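6-phosphofructokinase isozyme 2 (Escherichia coli, PDB 3UMO) catalyses the ATP-dependent phosphorylation of D-fructose 6-phosphate to fructose 1,6-bisphosphate, the first committing step of glycolysis. Local coordinates at residues 241-246 with 278-283; 255-260 with 292-297; 272-277 with 302-307. All blocks are in the same frame, centred on the assembly; numbering follows the deposited sequence.

Contact 1: 241-246 with 278-283. With ATP (adenosine-5'-triphosphate), chain E.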
# COMPACT_ATOMS: atom_id res chain seq x y z
N VAL A 241 25.57 15.61 17.72
CA VAL A 241 24.78 15.24 18.88
C VAL A 241 23.77 14.19 18.44
O VAL A 241 23.02 14.40 17.49
CB VAL A 241 24.04 16.45 19.46
CG1 VAL A 241 23.08 16.01 20.57
CG2 VAL A 241 25.05 17.46 19.99
N VAL A 242 23.77 13.05 19.13
CA VAL A 242 22.87 11.94 18.80
C VAL A 242 21.82 11.80 19.91
O VAL A 242 22.16 11.87 21.09
CB VAL A 242 23.68 10.64 18.67
CG1 VAL A 242 22.83 9.50 18.08
CG2 VAL A 242 24.90 10.89 17.80
N PRO A 243 20.55 11.62 19.53
CA PRO A 243 19.49 11.46 20.53
C PRO A 243 19.66 10.16 21.29
O PRO A 243 20.33 9.23 20.81
CB PRO A 243 18.20 11.37 19.70
CG PRO A 243 18.58 11.66 18.29
CD PRO A 243 20.05 11.45 18.16
N PRO A 244 19.04 10.06 22.47
CA PRO A 244 19.04 8.79 23.19
C PRO A 244 18.22 7.74 22.44
O PRO A 244 17.38 8.10 21.61
CB PRO A 244 18.38 9.14 24.53
CG PRO A 244 17.61 10.38 24.27
CD PRO A 244 18.37 11.13 23.23
N PRO A 245 18.48 6.45 22.72
CA PRO A 245 17.82 5.36 22.00
C PRO A 245 16.41 5.11 22.51
O PRO A 245 16.17 4.14 23.24
CB PRO A 245 18.72 4.15 22.27
CG PRO A 245 19.39 4.46 23.57
CD PRO A 245 19.53 5.96 23.64
N VAL A 246 15.50 6.00 22.14
CA VAL A 246 14.08 5.87 22.46
C VAL A 246 13.30 5.81 21.16
O VAL A 246 13.61 6.52 20.21
CB VAL A 246 13.59 7.06 23.30
CG1 VAL A 246 12.11 6.89 23.66
CG2 VAL A 246 14.44 7.19 24.56
N PHE A 278 20.07 21.26 22.62
CA PHE A 278 18.68 21.62 22.90
C PHE A 278 17.83 21.37 21.65
O PHE A 278 16.69 20.93 21.75
CB PHE A 278 18.58 23.08 23.34
CG PHE A 278 17.29 23.42 24.03
CD1 PHE A 278 16.88 22.71 25.15
CD2 PHE A 278 16.49 24.46 23.57
CE1 PHE A 278 15.70 23.02 25.79
CE2 PHE A 278 15.30 24.77 24.22
CZ PHE A 278 14.90 24.06 25.32
N GLY A 279 18.41 21.64 20.48
CA GLY A 279 17.74 21.37 19.22
C GLY A 279 17.41 19.89 19.05
O GLY A 279 16.29 19.52 18.69
N VAL A 280 18.40 19.03 19.29
CA VAL A 280 18.17 17.59 19.21
C VAL A 280 17.16 17.14 20.25
O VAL A 280 16.29 16.30 19.97
CB VAL A 280 19.49 16.79 19.33
CG1 VAL A 280 19.22 15.31 19.65
CG2 VAL A 280 20.29 16.91 18.04
N ALA A 281 17.26 17.68 21.46
CA ALA A 281 16.32 17.33 22.52
C ALA A 281 14.88 17.63 22.12
O ALA A 281 13.99 16.80 22.31
CB ALA A 281 16.67 18.03 23.84
N ALA A 282 14.65 18.81 21.56
CA ALA A 282 13.30 19.20 21.15
C ALA A 282 12.83 18.42 19.92
O ALA A 282 11.68 18.00 19.84
CB ALA A 282 13.22 20.69 20.89
N GLY A 283 13.72 18.28 18.94
CA GLY A 283 13.39 17.51 17.74
C GLY A 283 12.98 16.09 18.10
O GLY A 283 11.96 15.58 17.62
PG ATP E . 10.87 17.78 9.16
O1G ATP E . 10.88 19.16 8.59
O2G ATP E . 9.82 17.83 10.27
O3G ATP E . 10.56 16.72 8.16
PB ATP E . 13.61 17.62 9.16
O1B ATP E . 13.72 16.60 7.98
O2B ATP E . 13.92 19.08 8.76
O3B ATP E . 12.21 17.51 9.91
PA ATP E . 15.09 15.92 10.95
O1A ATP E . 14.38 14.76 10.32
O2A ATP E . 16.61 15.78 10.95
O3A ATP E . 14.69 17.26 10.27
O5' ATP E . 14.51 16.07 12.45
C5' ATP E . 15.12 16.96 13.32
C4' ATP E . 15.52 16.45 14.63
O4' ATP E . 14.42 15.68 15.16
C3' ATP E . 16.61 15.47 14.54
O3' ATP E . 17.85 16.08 14.51
C2' ATP E . 16.40 14.64 15.74
O2' ATP E . 16.79 15.32 16.86
C1' ATP E . 14.93 14.51 15.77
N9 ATP E . 14.48 13.32 15.05
C8 ATP E . 14.01 13.29 13.79
N7 ATP E . 13.70 12.00 13.50
C5 ATP E . 13.97 11.23 14.57
C6 ATP E . 13.85 9.86 14.83
N6 ATP E . 13.32 8.91 13.80
N1 ATP E . 14.23 9.41 16.04
C2 ATP E . 14.71 10.24 16.98
N3 ATP E . 14.83 11.55 16.75
C4 ATP E . 14.47 12.07 15.57

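Contact 2: 255-260 with 292-297. With K (potassium ion), chain F; ATP (adenosine-5'-triphosphate), chain E.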
# COMPACT_ATOMS: atom_id res chain seq x y z
N GLY A 255 11.46 18.70 12.80
CA GLY A 255 12.26 19.78 12.25
C GLY A 255 11.92 21.14 12.86
O GLY A 255 12.81 21.89 13.29
N ASP A 256 10.64 21.47 12.89
CA ASP A 256 10.22 22.77 13.41
C ASP A 256 10.45 22.87 14.92
O ASP A 256 10.76 23.94 15.43
CB ASP A 256 8.77 23.04 13.04
CG ASP A 256 8.55 23.12 11.54
OD1 ASP A 256 7.45 22.77 11.07
OD2 ASP A 256 9.49 23.53 10.82
N SER A 257 10.30 21.75 15.62
CA SER A 257 10.58 21.73 17.05
C SER A 257 12.06 22.00 17.29
O SER A 257 12.41 22.78 18.17
CB SER A 257 10.20 20.38 17.67
OG SER A 257 8.78 20.22 17.67
N MET A 258 12.91 21.34 16.52
CA MET A 258 14.35 21.58 16.62
C MET A 258 14.70 23.04 16.34
O MET A 258 15.50 23.64 17.07
CB MET A 258 15.12 20.66 15.66
CG MET A 258 16.57 21.10 15.45
SD MET A 258 17.51 19.89 14.50
CE MET A 258 18.24 18.93 15.82
N VAL A 259 14.14 23.60 15.28
CA VAL A 259 14.41 25.01 14.95
C VAL A 259 13.96 25.96 16.06
O VAL A 259 14.69 26.89 16.41
CB VAL A 259 13.82 25.41 13.59
CG1 VAL A 259 13.94 26.91 13.37
CG2 VAL A 259 14.53 24.65 12.48
N GLY A 260 12.77 25.71 16.61
CA GLY A 260 12.27 26.50 17.72
C GLY A 260 13.23 26.50 18.90
O GLY A 260 13.54 27.55 19.47
N THR A 292 0.77 15.01 14.67
CA THR A 292 1.45 16.26 14.36
C THR A 292 1.91 17.06 15.57
O THR A 292 2.49 18.13 15.43
CB THR A 292 0.55 17.17 13.50
OG1 THR A 292 -0.65 17.46 14.23
CG2 THR A 292 0.19 16.48 12.19
N ARG A 293 1.65 16.54 16.77
CA ARG A 293 2.01 17.23 18.00
C ARG A 293 3.50 17.51 18.05
O ARG A 293 4.32 16.64 17.76
CB ARG A 293 1.58 16.40 19.21
CG ARG A 293 0.12 16.01 19.20
CD ARG A 293 -0.19 14.97 20.26
NE ARG A 293 0.19 15.40 21.60
CZ ARG A 293 0.45 14.58 22.60
NH1 ARG A 293 0.38 13.27 22.43
NH2 ARG A 293 0.79 15.07 23.79
N LEU A 294 3.84 18.73 18.44
CA LEU A 294 5.23 19.14 18.52
C LEU A 294 5.83 18.72 19.86
O LEU A 294 5.22 17.98 20.62
CB LEU A 294 5.35 20.65 18.34
CG LEU A 294 4.61 21.20 17.12
CD1 LEU A 294 4.59 22.72 17.14
CD2 LEU A 294 5.25 20.69 15.84
N CYS A 295 7.04 19.20 20.12
CA CYS A 295 7.75 18.89 21.36
C CYS A 295 7.04 19.43 22.61
O CYS A 295 6.46 20.52 22.58
CB CYS A 295 9.16 19.49 21.30
SG CYS A 295 9.17 21.30 21.06
N SER A 296 7.09 18.67 23.70
CA SER A 296 6.61 19.16 24.99
C SER A 296 7.80 19.62 25.82
O SER A 296 8.91 19.11 25.67
CB SER A 296 5.85 18.08 25.74
OG SER A 296 6.73 17.07 26.21
N HIS A 297 7.57 20.58 26.71
CA HIS A 297 8.63 21.09 27.57
C HIS A 297 9.32 20.00 28.40
O HIS A 297 10.55 19.95 28.46
CB HIS A 297 8.10 22.19 28.51
CG HIS A 297 9.11 22.67 29.50
ND1 HIS A 297 9.36 22.01 30.69
CD2 HIS A 297 9.94 23.74 29.49
CE1 HIS A 297 10.30 22.65 31.36
NE2 HIS A 297 10.67 23.70 30.66
K K F . 4.88 14.09 16.47
PG ATP E . 10.87 17.78 9.16
O1G ATP E . 10.88 19.16 8.59
O2G ATP E . 9.82 17.83 10.27
O3G ATP E . 10.56 16.72 8.16
PB ATP E . 13.61 17.62 9.16
O1B ATP E . 13.72 16.60 7.98
O2B ATP E . 13.92 19.08 8.76
O3B ATP E . 12.21 17.51 9.91
PA ATP E . 15.09 15.92 10.95
O1A ATP E . 14.38 14.76 10.32
O2A ATP E . 16.61 15.78 10.95
O3A ATP E . 14.69 17.26 10.27
O5' ATP E . 14.51 16.07 12.45
C5' ATP E . 15.12 16.96 13.32
C4' ATP E . 15.52 16.45 14.63
O4' ATP E . 14.42 15.68 15.16
C3' ATP E . 16.61 15.47 14.54
O3' ATP E . 17.85 16.08 14.51
C2' ATP E . 16.40 14.64 15.74
O2' ATP E . 16.79 15.32 16.86
C1' ATP E . 14.93 14.51 15.77
N9 ATP E . 14.48 13.32 15.05
C8 ATP E . 14.01 13.29 13.79
N7 ATP E . 13.70 12.00 13.50
C5 ATP E . 13.97 11.23 14.57
C6 ATP E . 13.85 9.86 14.83
N6 ATP E . 13.32 8.91 13.80
N1 ATP E . 14.23 9.41 16.04
C2 ATP E . 14.71 10.24 16.98
N3 ATP E . 14.83 11.55 16.75
C4 ATP E . 14.47 12.07 15.57

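Contact 3: 272-277 with 302-307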
# COMPACT_ATOMS: atom_id res chain seq x y z
N LEU A 272 27.50 26.81 20.65
CA LEU A 272 27.04 25.95 19.56
C LEU A 272 26.58 24.60 20.12
O LEU A 272 25.55 24.07 19.70
CB LEU A 272 28.16 25.74 18.53
CG LEU A 272 27.82 24.81 17.37
CD1 LEU A 272 26.85 25.47 16.40
CD2 LEU A 272 29.08 24.36 16.64
N GLU A 273 27.34 24.08 21.08
CA GLU A 273 27.01 22.80 21.70
C GLU A 273 25.65 22.83 22.40
O GLU A 273 24.82 21.94 22.20
CB GLU A 273 28.10 22.39 22.70
CG GLU A 273 27.72 21.19 23.54
CD GLU A 273 28.93 20.43 24.04
OE1 GLU A 273 29.31 20.63 25.21
OE2 GLU A 273 29.49 19.64 23.25
N GLU A 274 25.42 23.86 23.20
CA GLU A 274 24.18 23.99 23.94
C GLU A 274 23.01 24.14 22.98
O GLU A 274 21.94 23.55 23.17
CB GLU A 274 24.26 25.20 24.88
CG GLU A 274 23.10 25.31 25.85
CD GLU A 274 23.44 26.18 27.05
OE1 GLU A 274 24.62 26.22 27.45
OE2 GLU A 274 22.51 26.81 27.60
N MET A 275 23.24 24.91 21.91
CA MET A 275 22.22 25.11 20.89
C MET A 275 21.83 23.80 20.19
O MET A 275 20.65 23.50 20.05
CB MET A 275 22.71 26.13 19.86
CG MET A 275 21.68 26.50 18.83
SD MET A 275 22.39 27.53 17.54
CE MET A 275 23.45 26.35 16.72
N VAL A 276 22.82 23.03 19.74
CA VAL A 276 22.54 21.79 19.02
C VAL A 276 21.94 20.74 19.95
O VAL A 276 21.02 20.01 19.57
CB VAL A 276 23.80 21.24 18.29
CG1 VAL A 276 23.53 19.89 17.65
CG2 VAL A 276 24.28 22.24 17.23
N ARG A 277 22.45 20.67 21.17
CA ARG A 277 21.90 19.74 22.15
C ARG A 277 20.42 20.00 22.40
O ARG A 277 19.62 19.07 22.41
CB ARG A 277 22.66 19.81 23.47
CG ARG A 277 24.01 19.16 23.46
CD ARG A 277 24.54 19.05 24.89
NE ARG A 277 25.98 18.78 24.96
CZ ARG A 277 26.56 17.65 24.57
NH1 ARG A 277 25.84 16.66 24.06
NH2 ARG A 277 27.87 17.52 24.69
N LYS A 302 13.96 16.51 29.66
CA LYS A 302 14.49 15.19 30.03
C LYS A 302 15.59 14.74 29.08
O LYS A 302 16.65 14.28 29.51
CB LYS A 302 13.36 14.16 30.05
CG LYS A 302 13.79 12.76 30.50
CD LYS A 302 12.70 11.72 30.22
CE LYS A 302 11.41 12.05 30.96
NZ LYS A 302 10.34 11.02 30.74
N ILE A 303 15.34 14.88 27.79
CA ILE A 303 16.34 14.52 26.79
C ILE A 303 17.56 15.43 26.89
O ILE A 303 18.70 14.96 26.87
CB ILE A 303 15.76 14.55 25.36
CG1 ILE A 303 14.67 13.48 25.22
CG2 ILE A 303 16.88 14.31 24.33
CD1 ILE A 303 13.80 13.62 23.97
N TYR A 304 17.33 16.74 27.03
CA TYR A 304 18.44 17.68 27.17
C TYR A 304 19.32 17.37 28.38
O TYR A 304 20.54 17.44 28.29
CB TYR A 304 17.92 19.12 27.23
CG TYR A 304 19.01 20.16 27.36
CD1 TYR A 304 19.79 20.52 26.27
CD2 TYR A 304 19.27 20.76 28.59
CE1 TYR A 304 20.79 21.47 26.39
CE2 TYR A 304 20.27 21.71 28.72
CZ TYR A 304 21.02 22.06 27.62
OH TYR A 304 22.02 23.00 27.77
N ALA A 305 18.70 17.02 29.50
CA ALA A 305 19.46 16.64 30.70
C ALA A 305 20.37 15.44 30.42
O ALA A 305 21.52 15.41 30.85
CB ALA A 305 18.52 16.35 31.86
N TYR A 306 19.83 14.45 29.71
CA TYR A 306 20.60 13.27 29.33
C TYR A 306 21.78 13.65 28.44
O TYR A 306 22.90 13.21 28.68
CB TYR A 306 19.71 12.26 28.61
CG TYR A 306 20.45 11.13 27.93
CD1 TYR A 306 20.83 9.99 28.63
CD2 TYR A 306 20.74 11.19 26.56
CE1 TYR A 306 21.50 8.96 28.00
CE2 TYR A 306 21.40 10.16 25.93
CZ TYR A 306 21.77 9.04 26.65
OH TYR A 306 22.43 8.01 26.02
N LEU A 307 21.53 14.48 27.43
CA LEU A 307 22.59 14.90 26.52
C LEU A 307 23.67 15.73 27.22
O LEU A 307 24.82 15.79 26.76
CB LEU A 307 22.01 15.70 25.35
CG LEU A 307 21.00 14.98 24.46
CD1 LEU A 307 20.36 15.97 23.50
CD2 LEU A 307 21.67 13.84 23.70
O HOH W 1 25.82 14.19 24.60

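Contact 1: 241-246 with 278-283
V280, on helix 272-286 of this ribokinase-family fold, sets its two methyl groups against V241 and P243, where the chain leaves strand 238-241 for a proline-rich loop. The two branches have separate partners. CG2 of V280 lies 3.9 Å from CG1 of V241, the two side chains meeting at a slant, and 3.7 Å from the V241 carbonyl O. Anti to the backbone N (chi1 163°), CG1 points at the P243 ring while CG2, beside the N, goes to V241. V280 CG1 to P243 CG measures 3.9 Å, and the two side chains cross at about a right angle. No hydrogen bond joins the segments, so the contact is apolar packing, and it forms one wall of the nucleotide pocket: V280 CG1 is 3.7 Å from ATP O2', and P243 CG is 4.1 Å from the adenine N3. With both methyls gone, as in an alanine here, a gap is likely to open between V241, the P243 ring and the ribose. Further along the helix G283 has its C 3.3 Å from ATP O4'. The ribose is also held, weakly, by a hydrogen bond of 3.3 Å from ATP O2' to the carbonyl O of V280.

Contact 2: 255-260 with 292-297
A single serine hydroxyl, S257 OG on helix 254-267, takes the backbone N-H of C295 from a loop, and this is the one hydrogen bond between the segments. The C295 N to S257 OG distance is 3.2 Å with an angle of 154° at the hydrogen, a moderately bent bond. The hydroxyl gives its own hydrogen to the carbonyl O of G253 one turn earlier, which can only accept, so this buried group is used both ways. With OG anti to its carbonyl carbon (chi1 -69°), S257 turns the hydroxyl to the loop. There L294 CB and C295 SG come to 3.5 and 3.6 Å from S257 OG.

Each segment also reaches a functional site. At the start of the helix, G255 N donates to the gamma-phosphate oxygen ATP O2G over 3.1 Å at 153°, next to D256, probably the catalytic residue; this glycine-rich helix start is consistent with the anion hole of ribokinase-family enzymes. In the loop, the carbonyl O of R293 binds the potassium ion at 2.9 Å, completing a shell made with the backbone carbonyls of S250, V252, A286, N289 and G291. The S257 bond thus joins the helix that starts at the phosphate to the loop that supplies a potassium ligand, S257 being two residues after G255 and C295 two after R293.

Around this junction, L294 packs on R46 and H50 of helix 40-50, C295 on A282 and A285 of helix 272-286, and V259 on V135 of strand 133-137.

Contact 3: 272-277 with 302-307
R277 and Y304 meet where helices 272-286 and 297-307 pack together: CB of R277 approaches CE1 of the tyrosine ring at 3.8 Å, obliquely to the ring. The phenol end of Y304 reaches the neighbouring turn, its OH lying 3.2 Å from CG of E274, with the carboxylate plane turned 55° from the ring. L307 completes the first shell, its CD1 3.4 Å from the carbonyl O of R277.

The R277 guanidinium lies beneath L307 O, which sits 2.9 Å above its plane and toward the rim; despite the short approach, the angle excludes a direct hydrogen bond. A water donates to L307 O at 2.9 Å; its leg to R277 NH1 is weak and doubtful.

Salt bridges hold the two charged side chains: R277, extended from CG to NE, brings NH2 to 3.0 Å from OE2 of E273 one turn back on its own helix, and K265 holds the E274 carboxylate.

The helix segments run in roughly opposed directions, 140° between their N-to-C directions, with axes 10.6 Å apart. Y304 also packs edge-to-face on F278 and against K265 of helix 254-267, while V241 of strand 238-241 borders both R277 and L307.

Overall arrangement
All three contacts converge on the ribokinase-fold helices near the C-terminus, and their segments alternate along the chain. Contacts 1 and 2 are buried and share the ATP: the first is apolar between its segments and lines the ribose and adenine side, the second turns on one hydrogen bond and ties the phosphate-binding helix to the potassium loop. They touch directly, M258 packing on V280 and C295 on A282. Contact 3 lies at the surface, with aromatic and aliphatic packing, charged side chains and a water. It shares helix 272-286 with contact 1 and touches it, L307 on V242 of the loop and I303 on A281 of the helix. Only contact 2 does not reach the second subunit.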